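Local atomic coordinates of DyP-type peroxidase (Thermobifida cellulosilytica, PDB entry 4GS1), a protein that probably uses hydrogen peroxide to oxidise dyes and related substrates at a haem iron. Residues V53-L58 against V178-R183; A85-D90 against A103-T108; A98-A103 against D157-A162. All coordinates share one frame; numbering follows the deposited sequence. Where two conformers were deposited one is given.

Contact 1. Residues V53-L58 against V178-R183; sequences VIAFDL and VRWSLR
Segments 53-58 and 178-183 pair antiparallel in the N-terminal four-stranded sheet of this ferredoxin-like fold, around a classic beta bulge. Val-53 and Leu-182 form a hydrogen-bonded pair, as do Ala-55 and Trp-180. Ala-55 O takes a short bond from Arg-179 N (2.7 Å) and a weak one from Trp-180 N (3.4 Å), so two residues face one and the register slips. The Ala-55 methyl sits over one face of the Trp-180 indole, a CH-pi contact with CB 3.5 Å from the five-membered ring centroid. A chi1 of 60° lays this ring over Ala-55 and near Val-53 of the facing strand, with Val-53 CG1 3.9 Å from Trp-180 CH2; NE1 bonds to Gly-146 O. Ile-54 CG2 and Val-178 CG2 pack together on the other face, which helix 158-172 covers. From within the bulge, the extended side chain of Arg-179 brings NH1 to the syn side of Asp-57 OD2 (2.8 Å), almost in the guanidinium plane. Arg-179 NE also bonds to Cys-145 O, and Asp-57 OD1 to Asp-148 N. Held at two points, each charged group should keep its rotation, and Asp-57 probably offsets the positive charge gathered where Arg-143 nears Arg-179.

Contact 2. Residues A85-D90 against A103-T108; sequences ARLHAD and ASLMVT
Helix 66-90 packs on one face of the N-terminal ferredoxin-like sheet, over its outermost strand 106-111, and its last turns meet the start of that strand through His-88, Leu-87, Leu-105 and Val-107. The short axes of helix 85-90 and strand 106-108 run nearly antiparallel, 160° apart, with a closest approach of 8.3 Å, a distance that side chains must bridge. His-88 does so with a polar group: its NE2 accepts a hydrogen bond from Val-107 N (3.0 Å), the amide lying 16° out of the imidazole plane, which requires NE2 to carry no proton. Leu-105 O lies in the ring plane by the next edge atom, 3.4 Å from His-88 CD2, so the ring is set edge-on to the strand backbone. A chi1 of -72° places CG anti to the carbonyl carbon of His-88 and lets the ring reach past the helix flank to the strand. Beside it the contact is apolar. Leu-105 CD2 touches Leu-87 CB at 3.9 Å, while Leu-87 CD1 reaches Val-107 CG2 at 4.1 Å. Leu-168 of helix 158-172 packs on both Leu-87 and Val-107, so three elements share this layer. A water donates to Leu-105 O (2.7 Å), with His-88 O a weaker, longer partner, near the point where the strand gives way to loop. The whole is the helix-on-sheet packing of an alpha+beta ferredoxin-like domain, with a histidine bonded to the backbone of its edge strand.

Contact 3. Residues A98-A103 against D157-A162; sequences AGLLPA and DPMVLA
Leu-100 and Val-160 make the central contact between the loop that leads to strand 106-111 and the first turn of helix 158-172. Leu-100 CD1 lies 3.7 Å from Val-160 CG2, the two side chains running alongside each other with opposed directions. Leu-100 owes this reach to a chi1 of -54° and an extended chi2, which carry CD1 out to the helix. Farther along the loop, Ala-103 CB packs 4.0 Å from Asp-157 CB and also approaches Val-160 CG2, while Pro-102 O lies near Val-160 CG1.

Behind these contacts stands the helix start itself. Asp-157 is the N-cap: with CG anti to its own backbone N (chi1 -177°), its carboxylate folds over the first turn, and OD2 accepts from both Met-159 N (2.9 Å) and Val-160 N (3.1 Å). The Val-160 bond is the straighter, at 163°, and uses the anti lone pair, whereas Met-159 N comes from above the carboxylate plane. The other oxygen, OD1, accepts from Thr-188 N of the second subunit. Leu-100 also packs on Arg-187 of that subunit, and Gly-99 and Leu-101 form backbone hydrogen bonds with it, which places the loop and helix end at the dimer interface.

The chemistry therefore divides by role: methyl groups join loop to helix, while one carboxylate caps the helix, where its negative charge would suit the positive end of the helix dipole, and links it to the partner chain.

Overall arrangement
All three contacts belong to the N-terminal ferredoxin-like half and grade from sheet to periphery. Contact 1 is buried within the sheet and rests on backbone pairing, with a salt bridge toward one end. Contact 2, also buried, mixes apolar packing with a single side-chain-to-backbone bond. Contact 3, only partly buried, is apolar across its two segments. Helix 158-172 is common to all: a partner in contact 3, it also packs on side chains of contacts 1 and 2. Contacts 2 and 3 share Ala-103 and touch where Leu-105 CD2 meets Val-160 CG1 (4.2 Å); contact 1 lies about 19 Å from contact 2 and 21 Å from contact 3, centre to centre. Contacts 1 and 3 reach the second subunit.

Contact 1. Residues V53-L58 against V178-R183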
loop_
_atom_site.group_PDB
_atom_site.type_symbol
_atom_site.label_atom_id
_atom_site.label_comp_id
_atom_site.label_asym_id
_atom_site.label_seq_id
_atom_site.Cartn_x
_atom_site.Cartn_y
_atom_site.Cartn_z
ATOM N N VAL B 53 -5.837 4.951 7.880
ATOM C CA VAL B 53 -6.902 5.260 8.824
ATOM C C VAL B 53 -6.946 4.142 9.841
ATOM O O VAL B 53 -6.986 2.970 9.467
ATOM C CB VAL B 53 -8.252 5.377 8.101
ATOM C CG1 VAL B 53 -9.367 5.630 9.106
ATOM C CG2 VAL B 53 -8.194 6.521 7.102
ATOM N N ILE B 54 -6.893 4.494 11.121
ATOM C CA ILE B 54 -6.865 3.482 12.176
ATOM C C ILE B 54 -7.949 3.759 13.201
ATOM O O ILE B 54 -8.008 4.849 13.774
ATOM C CB ILE B 54 -5.499 3.462 12.905
ATOM C CG1 ILE B 54 -4.358 3.373 11.887
ATOM C CG2 ILE B 54 -5.424 2.271 13.876
ATOM C CD1 ILE B 54 -3.131 4.156 12.275
ATOM N N ALA B 55 -8.806 2.767 13.438
ATOM C CA ALA B 55 -9.828 2.884 14.478
ATOM C C ALA B 55 -9.366 2.107 15.702
ATOM O O ALA B 55 -8.830 1.004 15.576
ATOM C CB ALA B 55 -11.175 2.343 13.973
ATOM N N PHE B 56 -9.542 2.695 16.883
ATOM C CA PHE B 56 -9.102 2.058 18.134
ATOM C C PHE B 56 -10.262 1.899 19.098
ATOM O O PHE B 56 -11.195 2.701 19.085
ATOM C CB PHE B 56 -8.096 2.948 18.870
ATOM C CG PHE B 56 -6.834 3.264 18.095
ATOM C CD1 PHE B 56 -5.651 2.577 18.360
ATOM C CD2 PHE B 56 -6.810 4.291 17.154
ATOM C CE1 PHE B 56 -4.479 2.897 17.681
ATOM C CE2 PHE B 56 -5.643 4.608 16.469
ATOM C CZ PHE B 56 -4.481 3.913 16.726
ATOM N N ASP B 57 -10.176 0.898 19.973
ATOM C CA ASP B 57 -11.053 0.840 21.135
ATOM C C ASP B 57 -10.235 1.032 22.401
ATOM O O ASP B 57 -9.046 0.706 22.427
ATOM C CB ASP B 57 -11.757 -0.517 21.220
ATOM C CG ASP B 57 -12.778 -0.710 20.135
ATOM O OD1 ASP B 57 -13.397 0.294 19.729
ATOM O OD2 ASP B 57 -12.953 -1.859 19.684
ATOM N N LEU B 58 -10.865 1.556 23.452
ATOM C CA LEU B 58 -10.248 1.507 24.774
ATOM C C LEU B 58 -10.160 0.051 25.220
ATOM O O LEU B 58 -11.114 -0.710 25.064
ATOM C CB LEU B 58 -11.065 2.288 25.803
ATOM C CG LEU B 58 -11.045 3.806 25.678
ATOM C CD1 LEU B 58 -11.831 4.426 26.825
ATOM C CD2 LEU B 58 -9.610 4.305 25.688
ATOM N N VAL B 178 -5.983 -1.573 18.525
ATOM C CA VAL B 178 -6.489 -1.390 17.163
ATOM C C VAL B 178 -7.729 -2.244 16.909
ATOM O O VAL B 178 -7.724 -3.458 17.155
ATOM C CB VAL B 178 -5.415 -1.703 16.100
ATOM C CG1 VAL B 178 -6.022 -1.667 14.710
ATOM C CG2 VAL B 178 -4.274 -0.691 16.174
ATOM N N ARG B 179 -8.794 -1.607 16.426
ATOM C CA ARG B 179 -10.020 -2.316 16.058
ATOM C C ARG B 179 -10.010 -2.717 14.583
ATOM O O ARG B 179 -10.228 -3.886 14.242
ATOM C CB ARG B 179 -11.254 -1.453 16.364
ATOM C CG ARG B 179 -12.585 -2.148 16.119
ATOM C CD ARG B 179 -13.770 -1.226 16.474
ATOM N NE ARG B 179 -15.050 -1.881 16.195
ATOM C CZ ARG B 179 -15.701 -2.641 17.070
ATOM N NH1 ARG B 179 -15.208 -2.838 18.294
ATOM N NH2 ARG B 179 -16.847 -3.209 16.728
ATOM N N TRP B 180 -9.757 -1.745 13.715
ATOM C CA TRP B 180 -9.574 -2.005 12.290
ATOM C C TRP B 180 -8.678 -0.909 11.720
ATOM O O TRP B 180 -8.504 0.143 12.328
ATOM C CB TRP B 180 -10.917 -2.105 11.524
ATOM C CG TRP B 180 -11.791 -0.870 11.568
ATOM C CD1 TRP B 180 -12.850 -0.633 12.422
ATOM C CD2 TRP B 180 -11.692 0.290 10.734
ATOM N NE1 TRP B 180 -13.402 0.603 12.159
ATOM C CE2 TRP B 180 -12.708 1.188 11.130
ATOM C CE3 TRP B 180 -10.835 0.656 9.685
ATOM C CZ2 TRP B 180 -12.893 2.428 10.517
ATOM C CZ3 TRP B 180 -11.020 1.897 9.074
ATOM C CH2 TRP B 180 -12.038 2.768 9.497
ATOM N N SER B 181 -8.082 -1.162 10.565
ATOM C CA SER B 181 -7.333 -0.110 9.893
ATOM C C SER B 181 -7.361 -0.346 8.401
ATOM O O SER B 181 -7.630 -1.458 7.943
ATOM C CB SER B 181 -5.887 -0.043 10.399
ATOM O OG SER B 181 -5.090 -1.047 9.778
ATOM N N LEU B 182 -7.104 0.702 7.628
ATOM C CA LEU B 182 -7.020 0.546 6.176
ATOM C C LEU B 182 -6.078 1.592 5.599
ATOM O O LEU B 182 -6.157 2.777 5.946
ATOM C CB LEU B 182 -8.405 0.660 5.523
ATOM C CG LEU B 182 -8.530 0.349 4.026
ATOM C CD1 LEU B 182 -8.060 -1.050 3.723
ATOM C CD2 LEU B 182 -9.992 0.532 3.592
ATOM N N ARG B 183 -5.172 1.131 4.735
ATOM C CA ARG B 183 -4.253 2.012 4.026
ATOM C C ARG B 183 -4.805 2.327 2.650
ATOM O O ARG B 183 -5.444 1.477 2.024
ATOM C CB ARG B 183 -2.886 1.335 3.887
ATOM C CG ARG B 183 -2.186 1.135 5.223
ATOM C CD ARG B 183 -0.892 0.315 5.089
ATOM N NE ARG B 183 0.156 1.038 4.370
ATOM C CZ ARG B 183 0.570 0.727 3.146
ATOM N NH1 ARG B 183 1.530 1.434 2.567
ATOM N NH2 ARG B 183 0.024 -0.289 2.500
#

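Contact 2. Residues A85-D90 against A103-T108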
loop_
_atom_site.group_PDB
_atom_site.type_symbol
_atom_site.label_atom_id
_atom_site.label_comp_id
_atom_site.label_asym_id
_atom_site.label_seq_id
_atom_site.Cartn_x
_atom_site.Cartn_y
_atom_site.Cartn_z
ATOM N N ALA B 85 2.152 16.898 17.451
ATOM C CA ALA B 85 2.876 18.166 17.455
ATOM C C ALA B 85 4.325 17.975 17.022
ATOM O O ALA B 85 4.843 18.740 16.203
ATOM C CB ALA B 85 2.805 18.816 18.825
ATOM N N ARG B 86 4.979 16.954 17.570
ATOM C CA ARG B 86 6.373 16.672 17.236
ATOM C C ARG B 86 6.521 16.144 15.814
ATOM O O ARG B 86 7.464 16.509 15.113
ATOM C CB ARG B 86 6.972 15.656 18.209
ATOM C CG ARG B 86 7.589 16.236 19.473
ATOM C CD ARG B 86 8.458 15.189 20.183
ATOM N NE ARG B 86 7.669 14.104 20.771
ATOM C CZ ARG B 86 7.393 12.949 20.167
ATOM N NH1 ARG B 86 7.836 12.708 18.939
ATOM N NH2 ARG B 86 6.666 12.032 20.789
ATOM N N LEU B 87 5.605 15.266 15.401
ATOM C CA LEU B 87 5.626 14.715 14.047
ATOM C C LEU B 87 5.449 15.814 13.008
ATOM O O LEU B 87 6.141 15.824 11.989
ATOM C CB LEU B 87 4.530 13.661 13.874
ATOM C CG LEU B 87 4.742 12.325 14.585
ATOM C CD1 LEU B 87 3.453 11.520 14.606
ATOM C CD2 LEU B 87 5.831 11.541 13.891
ATOM N N HIS B 88 4.513 16.730 13.261
ATOM C CA HIS B 88 4.265 17.849 12.350
ATOM C C HIS B 88 5.519 18.725 12.240
ATOM O O HIS B 88 5.877 19.194 11.160
ATOM C CB HIS B 88 3.062 18.688 12.822
ATOM C CG HIS B 88 1.728 18.016 12.640
ATOM N ND1 HIS B 88 0.677 18.209 13.515
ATOM C CD2 HIS B 88 1.266 17.180 11.680
ATOM C CE1 HIS B 88 -0.370 17.510 13.109
ATOM N NE2 HIS B 88 -0.041 16.875 11.996
ATOM N N ALA B 89 6.198 18.924 13.361
ATOM C CA ALA B 89 7.352 19.815 13.400
ATOM C C ALA B 89 8.650 19.162 12.916
ATOM O O ALA B 89 9.440 19.797 12.216
ATOM C CB ALA B 89 7.534 20.361 14.812
ATOM N N ASP B 90 8.870 17.906 13.294
ATOM C CA ASP B 90 10.182 17.273 13.127
ATOM C C ASP B 90 10.183 15.949 12.355
ATOM O O ASP B 90 11.250 15.416 12.047
ATOM C CB ASP B 90 10.821 17.017 14.500
ATOM C CG ASP B 90 11.106 18.291 15.264
ATOM O OD1 ASP B 90 11.100 18.236 16.511
ATOM O OD2 ASP B 90 11.336 19.337 14.626
ATOM N N ALA B 103 7.452 15.380 3.623
ATOM C CA ALA B 103 6.385 14.686 2.894
ATOM C C ALA B 103 4.969 14.986 3.389
ATOM O O ALA B 103 4.104 14.101 3.373
ATOM C CB ALA B 103 6.639 13.172 2.905
ATOM N N SER B 104 4.733 16.231 3.805
ATOM C CA SER B 104 3.382 16.695 4.145
ATOM C C SER B 104 2.708 15.859 5.230
ATOM O O SER B 104 1.483 15.687 5.209
ATOM C CB SER B 104 2.485 16.721 2.899
ATOM O OG SER B 104 2.955 17.676 1.953
ATOM N N LEU B 105 3.501 15.342 6.167
ATOM C CA LEU B 105 2.975 14.452 7.211
ATOM C C LEU B 105 1.935 15.163 8.062
ATOM O O LEU B 105 2.184 16.253 8.570
ATOM C CB LEU B 105 4.114 13.930 8.091
ATOM C CG LEU B 105 3.718 13.082 9.295
ATOM C CD1 LEU B 105 2.954 11.845 8.824
ATOM C CD2 LEU B 105 4.970 12.677 10.075
ATOM N N MET B 106 0.765 14.548 8.202
ATOM C CA MET B 106 -0.326 15.153 8.956
ATOM C C MET B 106 -1.097 14.109 9.750
ATOM O O MET B 106 -1.286 12.979 9.283
ATOM C CB MET B 106 -1.272 15.916 8.015
ATOM C CG MET B 106 -1.722 15.118 6.785
ATOM S SD MET B 106 -2.866 16.050 5.715
ATOM C CE MET B 106 -1.813 17.358 5.102
ATOM N N VAL B 107 -1.543 14.502 10.943
ATOM C CA VAL B 107 -2.255 13.618 11.869
ATOM C C VAL B 107 -3.594 14.237 12.278
ATOM O O VAL B 107 -3.640 15.393 12.716
ATOM C CB VAL B 107 -1.411 13.346 13.150
ATOM C CG1 VAL B 107 -2.141 12.377 14.075
ATOM C CG2 VAL B 107 -0.042 12.783 12.784
ATOM N N THR B 108 -4.674 13.468 12.124
ATOM C CA THR B 108 -6.020 13.871 12.527
ATOM C C THR B 108 -6.508 12.968 13.653
ATOM O O THR B 108 -6.341 11.750 13.581
ATOM C CB THR B 108 -7.014 13.697 11.368
ATOM O OG1 THR B 108 -6.420 14.144 10.145
ATOM C CG2 THR B 108 -8.310 14.475 11.637
HETATM O O HOH W 1 4.340 17.910 8.348
#

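Contact 3. Residues A98-A103 against D157-A162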
loop_
_atom_site.group_PDB
_atom_site.type_symbol
_atom_site.label_atom_id
_atom_site.label_comp_id
_atom_site.label_asym_id
_atom_site.label_seq_id
_atom_site.Cartn_x
_atom_site.Cartn_y
_atom_site.Cartn_z
ATOM N N ALA B 98 14.832 7.906 8.603
ATOM C CA ALA B 98 16.042 8.715 8.448
ATOM C C ALA B 98 16.310 9.046 6.977
ATOM O O ALA B 98 16.094 8.208 6.093
ATOM C CB ALA B 98 17.241 8.001 9.059
ATOM N N GLY B 99 16.774 10.269 6.719
ATOM C CA GLY B 99 17.132 10.675 5.370
ATOM C C GLY B 99 15.952 10.978 4.464
ATOM O O GLY B 99 16.119 11.090 3.245
ATOM N N LEU B 100 14.762 11.101 5.046
ATOM C CA LEU B 100 13.565 11.421 4.268
ATOM C C LEU B 100 13.089 12.847 4.508
ATOM O O LEU B 100 13.297 13.416 5.587
ATOM C CB LEU B 100 12.431 10.445 4.597
ATOM C CG LEU B 100 12.787 8.969 4.450
ATOM C CD1 LEU B 100 11.557 8.097 4.705
ATOM C CD2 LEU B 100 13.363 8.714 3.079
ATOM N N LEU B 101 12.455 13.422 3.489
ATOM C CA LEU B 101 11.892 14.770 3.566
ATOM C C LEU B 101 10.567 14.744 4.349
ATOM O O LEU B 101 10.062 13.663 4.679
ATOM C CB LEU B 101 11.697 15.312 2.144
ATOM C CG LEU B 101 13.000 15.497 1.365
ATOM C CD1 LEU B 101 12.710 15.901 -0.067
ATOM C CD2 LEU B 101 13.872 16.528 2.037
ATOM N N PRO B 102 10.013 15.924 4.687
ATOM C CA PRO B 102 8.830 15.929 5.561
ATOM C C PRO B 102 7.587 15.290 4.943
ATOM O O PRO B 102 6.760 14.742 5.680
ATOM C CB PRO B 102 8.586 17.421 5.815
ATOM C CG PRO B 102 9.955 18.044 5.684
ATOM C CD PRO B 102 10.604 17.274 4.563
ATOM N N ALA B 103 7.452 15.380 3.623
ATOM C CA ALA B 103 6.385 14.686 2.894
ATOM C C ALA B 103 4.969 14.986 3.389
ATOM O O ALA B 103 4.104 14.101 3.373
ATOM C CB ALA B 103 6.639 13.172 2.905
ATOM N N ASP B 157 4.746 10.150 1.315
ATOM C CA ASP B 157 5.681 9.030 1.184
ATOM C C ASP B 157 5.271 7.881 2.104
ATOM O O ASP B 157 4.927 8.122 3.260
ATOM C CB ASP B 157 7.105 9.488 1.516
ATOM C CG ASP B 157 8.113 8.388 1.333
ATOM O OD1 ASP B 157 8.630 8.237 0.203
ATOM O OD2 ASP B 157 8.372 7.651 2.310
ATOM N N PRO B 158 5.294 6.632 1.595
ATOM C CA PRO B 158 4.782 5.509 2.390
ATOM C C PRO B 158 5.688 5.114 3.564
ATOM O O PRO B 158 5.195 4.541 4.534
ATOM C CB PRO B 158 4.702 4.363 1.363
ATOM C CG PRO B 158 5.800 4.697 0.370
ATOM C CD PRO B 158 5.714 6.203 0.243
ATOM N N MET B 159 6.984 5.392 3.475
ATOM C CA MET B 159 7.889 5.079 4.580
ATOM C C MET B 159 7.762 6.113 5.703
ATOM O O MET B 159 7.753 5.759 6.890
ATOM C CB MET B 159 9.331 4.967 4.074
ATOM C CG MET B 159 10.300 4.489 5.111
ATOM S SD MET B 159 9.867 2.843 5.698
ATOM C CE MET B 159 11.520 2.164 5.864
ATOM N N VAL B 160 7.648 7.385 5.338
ATOM C CA VAL B 160 7.348 8.409 6.334
ATOM C C VAL B 160 6.039 8.052 7.040
ATOM O O VAL B 160 5.951 8.089 8.271
ATOM C CB VAL B 160 7.245 9.801 5.687
ATOM C CG1 VAL B 160 6.748 10.841 6.706
ATOM C CG2 VAL B 160 8.597 10.204 5.108
ATOM N N LEU B 161 5.035 7.665 6.260
ATOM C CA LEU B 161 3.740 7.291 6.821
ATOM C C LEU B 161 3.831 6.103 7.772
ATOM O O LEU B 161 3.306 6.167 8.879
ATOM C CB LEU B 161 2.731 6.994 5.706
ATOM C CG LEU B 161 1.354 6.494 6.151
ATOM C CD1 LEU B 161 0.687 7.499 7.056
ATOM C CD2 LEU B 161 0.483 6.211 4.922
ATOM N N ALA B 162 4.490 5.021 7.353
ATOM C CA ALA B 162 4.555 3.824 8.197
ATOM C C ALA B 162 5.285 4.093 9.512
ATOM O O ALA B 162 4.910 3.563 10.559
ATOM C CB ALA B 162 5.212 2.663 7.442
#